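Local atomic coordinates of 11S globulin seed storage protein (Amaranthus hypochondriacus, PDB entry 3QAC), a protein that probably serves as a seed storage protein and nutrient reserve, assembling into hexamers whose subunits each consist of a disulfide-linked acidic and basic chain. Residues G225-E228 with E229-Q232; H133-E136 with G137-F140; H169-Q172 with L173-F177; T309-S312 with F313-P316. All coordinates share one frame; numbering follows the deposited sequence.

Overall arrangement
The four contacts are local turns and caps, in chain order 2, 3, 1, 4. Contacts 2 and 3 belong to the N-terminal cupin domain and contact 4 to the C-terminal one. Contact 2 lies where strands 131-135 and 138-142 join, and contact 4 begins on the last residues of strand 305-310; their centres are 14 Å apart and they touch, Ile139 O meeting Leu315 CD2 at 3.7 Å, a point where the two cupin domains meet. Contact 3, on the opposite side of the chain's centre from contact 2, and contact 1, where helix 217-224 gives way to the first turn of helix 228-235, are 34 Å apart between centres. Both meet the second subunit, at separate places.

Contact 1: G225-E228 with E229-Q232; sequences GVSE and EIAQ
The flat peptide groups that carry the carbonyls of Ser227 and Glu228 are each met at their oxygen by a backbone N-H from the first turn of helix 228-235. Ala231 N reaches Ser227 O at 3.0 Å, tilted 21° from the carbonyl plane, whereas Gln232 N meets Glu228 O at 3.0 Å, almost head-on to the carbonyl. Ser227 is the N-cap: with chi1 at 70° its OG is tucked between its own backbone N and carbonyl carbon, where it accepts a weak bond of 3.4 Å from Ile230 N. Ahead of the cap, Val226 CG1 rests on Ile230 CG2 at 3.5 Å, the two side chains crossing at about a right angle, and both also pack on the second subunit. Shortening Ile230 to an alanine, which takes away the CG2 contact, would probably leave Val226 more thinly packed and open a gap beside the serine hydroxyl. Gly225, with positive phi, closes the preceding helix 217-224 in a Schellman motif, so one helix ends and the next starts within three residues. The OE1 atoms of Glu228 and Glu229 lie 5.2 Å apart; their mutual repulsion is probably eased by the positive end of the helix dipole, which suits acidic residues in a first turn.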
loop_
_atom_site.group_PDB
_atom_site.type_symbol
_atom_site.label_atom_id
_atom_site.label_comp_id
_atom_site.label_asym_id
_atom_site.label_seq_id
_atom_site.Cartn_x
_atom_site.Cartn_y
_atom_site.Cartn_z
ATOM N N GLY A 225 4.133 -37.614 14.571
ATOM C CA GLY A 225 4.350 -38.759 15.440
ATOM C C GLY A 225 3.238 -39.762 15.212
ATOM O O GLY A 225 2.635 -40.299 16.151
ATOM N N VAL A 226 2.958 -40.011 13.941
ATOM C CA VAL A 226 1.776 -40.771 13.580
ATOM C C VAL A 226 2.142 -41.829 12.548
ATOM O O VAL A 226 3.176 -41.717 11.876
ATOM C CB VAL A 226 0.665 -39.812 13.081
ATOM C CG1 VAL A 226 0.242 -40.128 11.658
ATOM C CG2 VAL A 226 -0.521 -39.808 14.048
ATOM N N SER A 227 1.325 -42.874 12.440
ATOM C CA SER A 227 1.634 -43.948 11.504
ATOM C C SER A 227 1.544 -43.423 10.080
ATOM O O SER A 227 0.909 -42.397 9.839
ATOM C CB SER A 227 0.696 -45.144 11.700
ATOM O OG SER A 227 -0.626 -44.848 11.285
ATOM N N GLU A 228 2.182 -44.124 9.144
ATOM C CA GLU A 228 2.065 -43.785 7.727
ATOM C C GLU A 228 0.617 -43.855 7.253
ATOM O O GLU A 228 0.134 -42.948 6.585
ATOM C CB GLU A 228 2.933 -44.703 6.860
ATOM C CG GLU A 228 4.286 -44.117 6.470
ATOM C CD GLU A 228 4.849 -44.745 5.203
ATOM O OE1 GLU A 228 4.046 -45.261 4.397
ATOM O OE2 GLU A 228 6.090 -44.724 5.009
ATOM N N GLU A 229 -0.075 -44.935 7.589
ATOM C CA GLU A 229 -1.426 -45.130 7.081
ATOM C C GLU A 229 -2.286 -43.917 7.426
ATOM O O GLU A 229 -3.088 -43.455 6.611
ATOM C CB GLU A 229 -2.056 -46.408 7.643
ATOM C CG GLU A 229 -1.060 -47.439 8.170
ATOM C CD GLU A 229 -0.357 -48.224 7.072
ATOM O OE1 GLU A 229 -0.228 -47.709 5.938
ATOM O OE2 GLU A 229 0.079 -49.364 7.351
ATOM N N ILE A 230 -2.115 -43.406 8.641
ATOM C CA ILE A 230 -2.875 -42.242 9.081
ATOM C C ILE A 230 -2.409 -40.974 8.363
ATOM O O ILE A 230 -3.226 -40.126 7.996
ATOM C CB ILE A 230 -2.826 -42.065 10.604
ATOM C CG1 ILE A 230 -3.812 -43.029 11.265
ATOM C CG2 ILE A 230 -3.169 -40.630 10.994
ATOM C CD1 ILE A 230 -3.982 -42.807 12.747
ATOM N N ALA A 231 -1.104 -40.859 8.142
ATOM C CA ALA A 231 -0.577 -39.758 7.342
ATOM C C ALA A 231 -1.267 -39.669 5.973
ATOM O O ALA A 231 -1.562 -38.576 5.498
ATOM C CB ALA A 231 0.937 -39.879 7.176
ATOM N N GLN A 232 -1.523 -40.820 5.349
ATOM C CA GLN A 232 -2.217 -40.875 4.059
ATOM C C GLN A 232 -3.631 -40.323 4.162
ATOM O O GLN A 232 -4.195 -39.835 3.182
ATOM C CB GLN A 232 -2.312 -42.310 3.557
ATOM C CG GLN A 232 -0.994 -42.983 3.302
ATOM C CD GLN A 232 -1.177 -44.383 2.744
ATOM O OE1 GLN A 232 -0.823 -44.651 1.594
ATOM N NE2 GLN A 232 -1.747 -45.277 3.551
#

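Contact 2: H133-E136 with G137-F140; sequences HLRE and GDIF
Gly137 takes the third position of a type II beta turn that runs from Arg135 to Asp138. Its positive phi is suited to a residue without a side chain, for a CB here would lie 2.5 Å from Glu136 O. Asp138 comes next and closes the turn twice. Its N donates to Arg135 O at 2.9 Å, although the position of that oxygen is less certain, and its carboxylate folds back over the turn so that OD2 accepts from Arg135 N at 2.6 Å. This N-H arrives from above the carboxylate plane, 39° out of it, in a fairly straight bond. Arg135 CG lies 3.2 Å from Asp138 OD2, but the arginine chain bends at chi3 and carries the guanidinium away: NE stays 5.3 Å from Asp138 OD1, with the two planar groups turned 70° apart. The aspartate therefore grips the backbone of Arg135 rather than its charge. Two residues further on, Phe140 brings CD1 to within 3.8 Å of Leu134 CD2, and these side chains cross at about a right angle. Leu134 CG lies beside its own backbone N, and CD2, the branch that is not anti to CA, turns to the ring. The strand axes pass 7.2 Å apart at 130°, and the turn carries the chain from one sheet of the cupin barrel to the other. Strand 131-135 pairs with 80-86, whereas 138-142 lies between 72-78 and 288-290; Leu134 and Phe140 both touch Thr83, and Asn290 donates to Glu136 O and, weakly, to Asp138 OD1.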
loop_
_atom_site.group_PDB
_atom_site.type_symbol
_atom_site.label_atom_id
_atom_site.label_comp_id
_atom_site.label_asym_id
_atom_site.label_seq_id
_atom_site.Cartn_x
_atom_site.Cartn_y
_atom_site.Cartn_z
ATOM N N HIS A 133 -19.461 -18.419 17.329
ATOM C CA HIS A 133 -20.753 -18.707 16.745
ATOM C C HIS A 133 -21.003 -17.825 15.535
ATOM O O HIS A 133 -20.593 -16.671 15.503
ATOM C CB HIS A 133 -21.859 -18.517 17.784
ATOM C CG HIS A 133 -21.887 -19.589 18.829
ATOM N ND1 HIS A 133 -22.620 -20.750 18.687
ATOM C CD2 HIS A 133 -21.260 -19.686 20.026
ATOM C CE1 HIS A 133 -22.448 -21.512 19.753
ATOM N NE2 HIS A 133 -21.628 -20.890 20.583
ATOM N N LEU A 134 -21.655 -18.394 14.532
ATOM C CA LEU A 134 -22.074 -17.640 13.364
ATOM C C LEU A 134 -23.585 -17.586 13.387
ATOM O O LEU A 134 -24.236 -18.609 13.600
ATOM C CB LEU A 134 -21.631 -18.348 12.084
ATOM C CG LEU A 134 -20.138 -18.614 11.879
ATOM C CD1 LEU A 134 -19.901 -19.647 10.780
ATOM C CD2 LEU A 134 -19.422 -17.326 11.556
ATOM N N ARG A 135 -24.150 -16.409 13.165
ATOM C CA ARG A 135 -25.596 -16.306 13.044
ATOM C C ARG A 135 -25.974 -15.389 11.894
ATOM O O ARG A 135 -25.193 -14.532 11.491
ATOM C CB ARG A 135 -26.234 -15.824 14.358
ATOM C CG ARG A 135 -25.722 -14.467 14.839
ATOM C CD ARG A 135 -26.349 -14.054 16.184
ATOM N NE ARG A 135 -27.641 -13.380 16.026
ATOM C CZ ARG A 135 -27.939 -12.200 16.565
ATOM N NH1 ARG A 135 -27.048 -11.558 17.310
ATOM N NH2 ARG A 135 -29.132 -11.656 16.358
ATOM N N GLU A 136 -27.179 -15.575 11.375
ATOM C CA GLU A 136 -27.700 -14.694 10.346
ATOM C C GLU A 136 -27.463 -13.233 10.703
ATOM O O GLU A 136 -27.608 -12.826 11.861
ATOM C CB GLU A 136 -29.185 -14.946 10.138
ATOM C CG GLU A 136 -29.760 -14.176 8.967
ATOM C CD GLU A 136 -31.165 -14.639 8.594
ATOM O OE1 GLU A 136 -31.438 -15.863 8.691
ATOM O OE2 GLU A 136 -31.987 -13.771 8.207
ATOM N N GLY A 137 -27.080 -12.437 9.714
ATOM C CA GLY A 137 -26.840 -11.034 9.963
ATOM C C GLY A 137 -25.416 -10.774 10.398
ATOM O O GLY A 137 -25.003 -9.627 10.542
ATOM N N ASP A 138 -24.662 -11.839 10.620
ATOM C CA ASP A 138 -23.283 -11.703 11.063
ATOM C C ASP A 138 -22.391 -11.243 9.922
ATOM O O ASP A 138 -22.403 -11.834 8.834
ATOM C CB ASP A 138 -22.753 -13.037 11.603
ATOM C CG ASP A 138 -22.838 -13.141 13.124
ATOM O OD1 ASP A 138 -22.977 -12.101 13.809
ATOM O OD2 ASP A 138 -22.741 -14.276 13.635
ATOM N N ILE A 139 -21.625 -10.191 10.180
ATOM C CA ILE A 139 -20.494 -9.815 9.334
ATOM C C ILE A 139 -19.183 -10.102 10.047
ATOM O O ILE A 139 -18.790 -9.396 10.973
ATOM C CB ILE A 139 -20.499 -8.336 8.983
ATOM C CG1 ILE A 139 -21.730 -7.985 8.164
ATOM C CG2 ILE A 139 -19.258 -7.999 8.191
ATOM C CD1 ILE A 139 -21.513 -8.119 6.691
ATOM N N PHE A 140 -18.507 -11.130 9.573
ATOM C CA PHE A 140 -17.273 -11.646 10.136
ATOM C C PHE A 140 -16.040 -11.255 9.281
ATOM O O PHE A 140 -16.090 -11.258 8.029
ATOM C CB PHE A 140 -17.417 -13.156 10.134
ATOM C CG PHE A 140 -16.697 -13.831 11.220
ATOM C CD1 PHE A 140 -17.376 -14.262 12.347
ATOM C CD2 PHE A 140 -15.346 -14.055 11.125
ATOM C CE1 PHE A 140 -16.715 -14.902 13.376
ATOM C CE2 PHE A 140 -14.676 -14.695 12.151
ATOM C CZ PHE A 140 -15.368 -15.120 13.279
#

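Contact 3: H169-Q172 with L173-F177; sequences HANQ and LDKNF
Asn171 carries this contact with both ends of its amide. Its OD1 accepts from Leu173 N at 3.0 Å, the donor standing well above the carbonyl plane, 57° out of it, while ND2 gives a hydrogen to Asp174 O at 2.9 Å in a bond with an angle of 158° at the hydrogen. Asp174 O lies almost in the amide plane. Because CG is anti to the backbone N (chi1 174°), the amide reaches forward to the backbone of the following residues and meets the N-H of Leu173 and the carbonyl of Asp174, which fixes its rotation. Leu173 CB packs 3.6 Å from Asn171 OD1. Coming back from the far end of the loop, Lys175 bends at chi2 and then runs extended, its chain sliding past Asn171 in the opposite direction. CD passes 3.8 Å from Asn171 ND2, and NZ ends in the plane of the Asn171 backbone carbonyl, 2.7 Å from O. Further out, Thr166 O accepts from both Asn171 ND2 and Lys175 NZ, and Ser69 OG bonds to Asn171 OD1. On the outer side the loop meets the second subunit, where Gln172 O accepts from His345 NE2 and Asp174 OD2 from Cys14 N, both of that subunit. The bond from Asn171 OD1 to the N-H two residues on defines an Asx turn, which here shapes the loop joining strands 158-164 and 180-182 of the N-terminal cupin domain.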
loop_
_atom_site.group_PDB
_atom_site.type_symbol
_atom_site.label_atom_id
_atom_site.label_comp_id
_atom_site.label_asym_id
_atom_site.label_seq_id
_atom_site.Cartn_x
_atom_site.Cartn_y
_atom_site.Cartn_z
ATOM N N HIS A 169 -3.443 -5.252 0.389
ATOM C CA HIS A 169 -2.017 -5.246 0.717
ATOM C C HIS A 169 -1.600 -6.540 1.412
ATOM O O HIS A 169 -0.466 -6.993 1.264
ATOM C CB HIS A 169 -1.689 -4.068 1.641
ATOM C CG HIS A 169 -2.025 -4.319 3.084
ATOM N ND1 HIS A 169 -3.302 -4.166 3.595
ATOM C CD2 HIS A 169 -1.249 -4.722 4.121
ATOM C CE1 HIS A 169 -3.294 -4.459 4.887
ATOM N NE2 HIS A 169 -2.064 -4.805 5.229
ATOM N N ALA A 170 -2.520 -7.141 2.161
ATOM C CA ALA A 170 -2.205 -8.382 2.871
ATOM C C ALA A 170 -1.969 -9.576 1.937
ATOM O O ALA A 170 -1.233 -10.491 2.279
ATOM C CB ALA A 170 -3.283 -8.706 3.899
ATOM N N ASN A 171 -2.617 -9.579 0.776
ATOM C CA ASN A 171 -2.393 -10.632 -0.206
ATOM C C ASN A 171 -1.142 -10.356 -1.038
ATOM O O ASN A 171 -1.121 -9.423 -1.837
ATOM C CB ASN A 171 -3.591 -10.801 -1.146
ATOM C CG ASN A 171 -3.295 -11.804 -2.282
ATOM O OD1 ASN A 171 -2.583 -12.783 -2.084
ATOM N ND2 ASN A 171 -3.816 -11.534 -3.465
ATOM N N GLN A 172 -0.106 -11.165 -0.845
ATOM C CA GLN A 172 1.135 -10.965 -1.580
ATOM C C GLN A 172 1.330 -11.991 -2.716
ATOM O O GLN A 172 2.383 -12.048 -3.334
ATOM C CB GLN A 172 2.322 -10.952 -0.616
ATOM C CG GLN A 172 2.196 -9.875 0.487
ATOM C CD GLN A 172 3.501 -9.648 1.233
ATOM O OE1 GLN A 172 3.605 -8.784 2.108
ATOM N NE2 GLN A 172 4.492 -10.435 0.905
ATOM N N LEU A 173 0.317 -12.808 -2.971
ATOM C CA LEU A 173 0.348 -13.729 -4.105
ATOM C C LEU A 173 -0.312 -13.039 -5.291
ATOM O O LEU A 173 -0.373 -11.833 -5.327
ATOM C CB LEU A 173 -0.374 -15.025 -3.762
ATOM C CG LEU A 173 0.224 -15.780 -2.568
ATOM C CD1 LEU A 173 -0.709 -16.888 -2.088
ATOM C CD2 LEU A 173 1.583 -16.340 -2.929
ATOM N N ASP A 174 -0.789 -13.782 -6.281
ATOM C CA ASP A 174 -1.385 -13.125 -7.444
ATOM C C ASP A 174 -2.669 -12.354 -7.100
ATOM O O ASP A 174 -3.372 -12.671 -6.142
ATOM C CB ASP A 174 -1.664 -14.131 -8.556
ATOM C CG ASP A 174 -0.395 -14.678 -9.205
ATOM O OD1 ASP A 174 -0.497 -15.772 -9.787
ATOM O OD2 ASP A 174 0.688 -14.042 -9.141
ATOM N N LYS A 175 -2.974 -11.360 -7.924
ATOM C CA LYS A 175 -4.094 -10.459 -7.708
ATOM C C LYS A 175 -5.299 -10.829 -8.561
ATOM O O LYS A 175 -6.419 -10.392 -8.306
ATOM C CB LYS A 175 -3.669 -9.026 -8.041
ATOM C CG LYS A 175 -2.528 -8.515 -7.167
ATOM C CD LYS A 175 -2.881 -8.661 -5.694
ATOM C CE LYS A 175 -1.842 -7.991 -4.796
ATOM N NZ LYS A 175 -2.420 -7.643 -3.447
ATOM N N ASN A 176 -5.060 -11.638 -9.581
ATOM C CA ASN A 176 -6.123 -12.064 -10.480
ATOM C C ASN A 176 -7.205 -12.923 -9.831
ATOM O O ASN A 176 -8.392 -12.662 -10.017
ATOM C CB ASN A 176 -5.528 -12.753 -11.712
ATOM C CG ASN A 176 -4.700 -11.794 -12.562
ATOM O OD1 ASN A 176 -4.553 -10.609 -12.222
ATOM N ND2 ASN A 176 -4.152 -12.296 -13.669
ATOM N N PHE A 177 -6.793 -13.938 -9.076
ATOM C CA PHE A 177 -7.728 -14.886 -8.472
ATOM C C PHE A 177 -7.334 -15.203 -7.032
ATOM O O PHE A 177 -6.157 -15.203 -6.696
ATOM C CB PHE A 177 -7.768 -16.198 -9.283
ATOM C CG PHE A 177 -8.145 -16.003 -10.729
ATOM C CD1 PHE A 177 -9.481 -16.042 -11.126
ATOM C CD2 PHE A 177 -7.163 -15.767 -11.690
ATOM C CE1 PHE A 177 -9.836 -15.848 -12.451
ATOM C CE2 PHE A 177 -7.506 -15.569 -13.021
ATOM C CZ PHE A 177 -8.843 -15.613 -13.407
#

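Contact 4: T309-S312 with F313-P316; sequences TVNS and FNLP
Leu315 N donates to Asn311 O at 2.9 Å, four residues back, and so closes an alpha turn in which the chain leaves strand 305-310. Two CA-H...O contacts accompany it: Ser312 CA points at Leu315 O (3.4 Å), and Pro316 CA at Ser312 O (3.1 Å). Within this loop Asn311 forms an Asx turn of its own, its OD1 accepting from Phe313 N at 3.1 Å with the donor above the amide carbonyl plane, 44° out of it. This turn leads the chain from the C-terminal cupin sheet towards helix 318-321. A chi1 of 60° folds the Asn311 amide back over its own main chain and brings it at a slant to the Phe313 side chain; amide and ring planes stand 83° apart, and Asn311 OD1 comes within 3.1 Å of Phe313 CD2. A leucine in place of Asn311 would probably leave Phe313 N without its side-chain acceptor and the aromatic ring freer to shift. Val310 CG1 meets Leu315 at CB (3.7 Å) and at CD2. Both residues also pack on Val289 of strand 288-290, while Ser312 OG is hydrogen-bonded to Glu404 OE2.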
loop_
_atom_site.group_PDB
_atom_site.type_symbol
_atom_site.label_atom_id
_atom_site.label_comp_id
_atom_site.label_asym_id
_atom_site.label_seq_id
_atom_site.Cartn_x
_atom_site.Cartn_y
_atom_site.Cartn_z
ATOM N N THR A 309 -23.532 0.132 9.501
ATOM C CA THR A 309 -22.158 0.019 9.028
ATOM C C THR A 309 -21.294 -0.836 9.933
ATOM O O THR A 309 -21.435 -0.815 11.149
ATOM C CB THR A 309 -21.484 1.386 8.840
ATOM O OG1 THR A 309 -21.260 1.986 10.122
ATOM C CG2 THR A 309 -22.352 2.296 8.011
ATOM N N VAL A 310 -20.423 -1.624 9.316
ATOM C CA VAL A 310 -19.359 -2.290 10.037
ATOM C C VAL A 310 -18.055 -1.681 9.565
ATOM O O VAL A 310 -17.691 -1.789 8.382
ATOM C CB VAL A 310 -19.306 -3.775 9.729
ATOM C CG1 VAL A 310 -18.346 -4.465 10.689
ATOM C CG2 VAL A 310 -20.678 -4.363 9.827
ATOM N N ASN A 311 -17.373 -1.025 10.491
ATOM C CA ASN A 311 -16.058 -0.468 10.235
ATOM C C ASN A 311 -15.136 -0.706 11.425
ATOM O O ASN A 311 -15.356 -1.616 12.206
ATOM C CB ASN A 311 -16.146 1.011 9.876
ATOM C CG ASN A 311 -16.769 1.857 10.985
ATOM O OD1 ASN A 311 -16.808 1.457 12.148
ATOM N ND2 ASN A 311 -17.254 3.037 10.618
ATOM N N SER A 312 -14.093 0.098 11.530
ATOM C CA SER A 312 -13.023 -0.137 12.484
ATOM C C SER A 312 -13.415 0.183 13.926
ATOM O O SER A 312 -12.698 -0.178 14.850
ATOM C CB SER A 312 -11.805 0.704 12.112
ATOM O OG SER A 312 -11.282 0.319 10.859
ATOM N N PHE A 313 -14.540 0.864 14.113
ATOM C CA PHE A 313 -14.992 1.253 15.452
ATOM C C PHE A 313 -15.822 0.168 16.129
ATOM O O PHE A 313 -15.615 -0.132 17.298
ATOM C CB PHE A 313 -15.734 2.590 15.407
ATOM C CG PHE A 313 -14.998 3.631 14.630
ATOM C CD1 PHE A 313 -13.846 4.207 15.147
ATOM C CD2 PHE A 313 -15.416 3.993 13.358
ATOM C CE1 PHE A 313 -13.137 5.148 14.416
ATOM C CE2 PHE A 313 -14.721 4.938 12.617
ATOM C CZ PHE A 313 -13.574 5.514 13.147
ATOM N N ASN A 314 -16.744 -0.448 15.406
ATOM C CA ASN A 314 -17.452 -1.565 16.006
ATOM C C ASN A 314 -16.784 -2.902 15.710
ATOM O O ASN A 314 -17.060 -3.895 16.374
ATOM C CB ASN A 314 -18.932 -1.567 15.619
ATOM C CG ASN A 314 -19.141 -1.395 14.129
ATOM O OD1 ASN A 314 -20.123 -0.799 13.690
ATOM N ND2 ASN A 314 -18.205 -1.895 13.350
ATOM N N LEU A 315 -15.902 -2.930 14.712
ATOM C CA LEU A 315 -15.121 -4.136 14.426
ATOM C C LEU A 315 -13.665 -3.736 14.232
ATOM O O LEU A 315 -13.217 -3.477 13.103
ATOM C CB LEU A 315 -15.670 -4.869 13.199
ATOM C CG LEU A 315 -15.239 -6.332 13.031
ATOM C CD1 LEU A 315 -15.097 -7.018 14.367
ATOM C CD2 LEU A 315 -16.213 -7.096 12.166
ATOM N N PRO A 316 -12.917 -3.660 15.347
ATOM C CA PRO A 316 -11.566 -3.072 15.348
ATOM C C PRO A 316 -10.581 -3.803 14.439
ATOM O O PRO A 316 -9.697 -3.167 13.877
ATOM C CB PRO A 316 -11.136 -3.167 16.821
ATOM C CG PRO A 316 -12.448 -3.213 17.594
ATOM C CD PRO A 316 -13.365 -4.030 16.703
#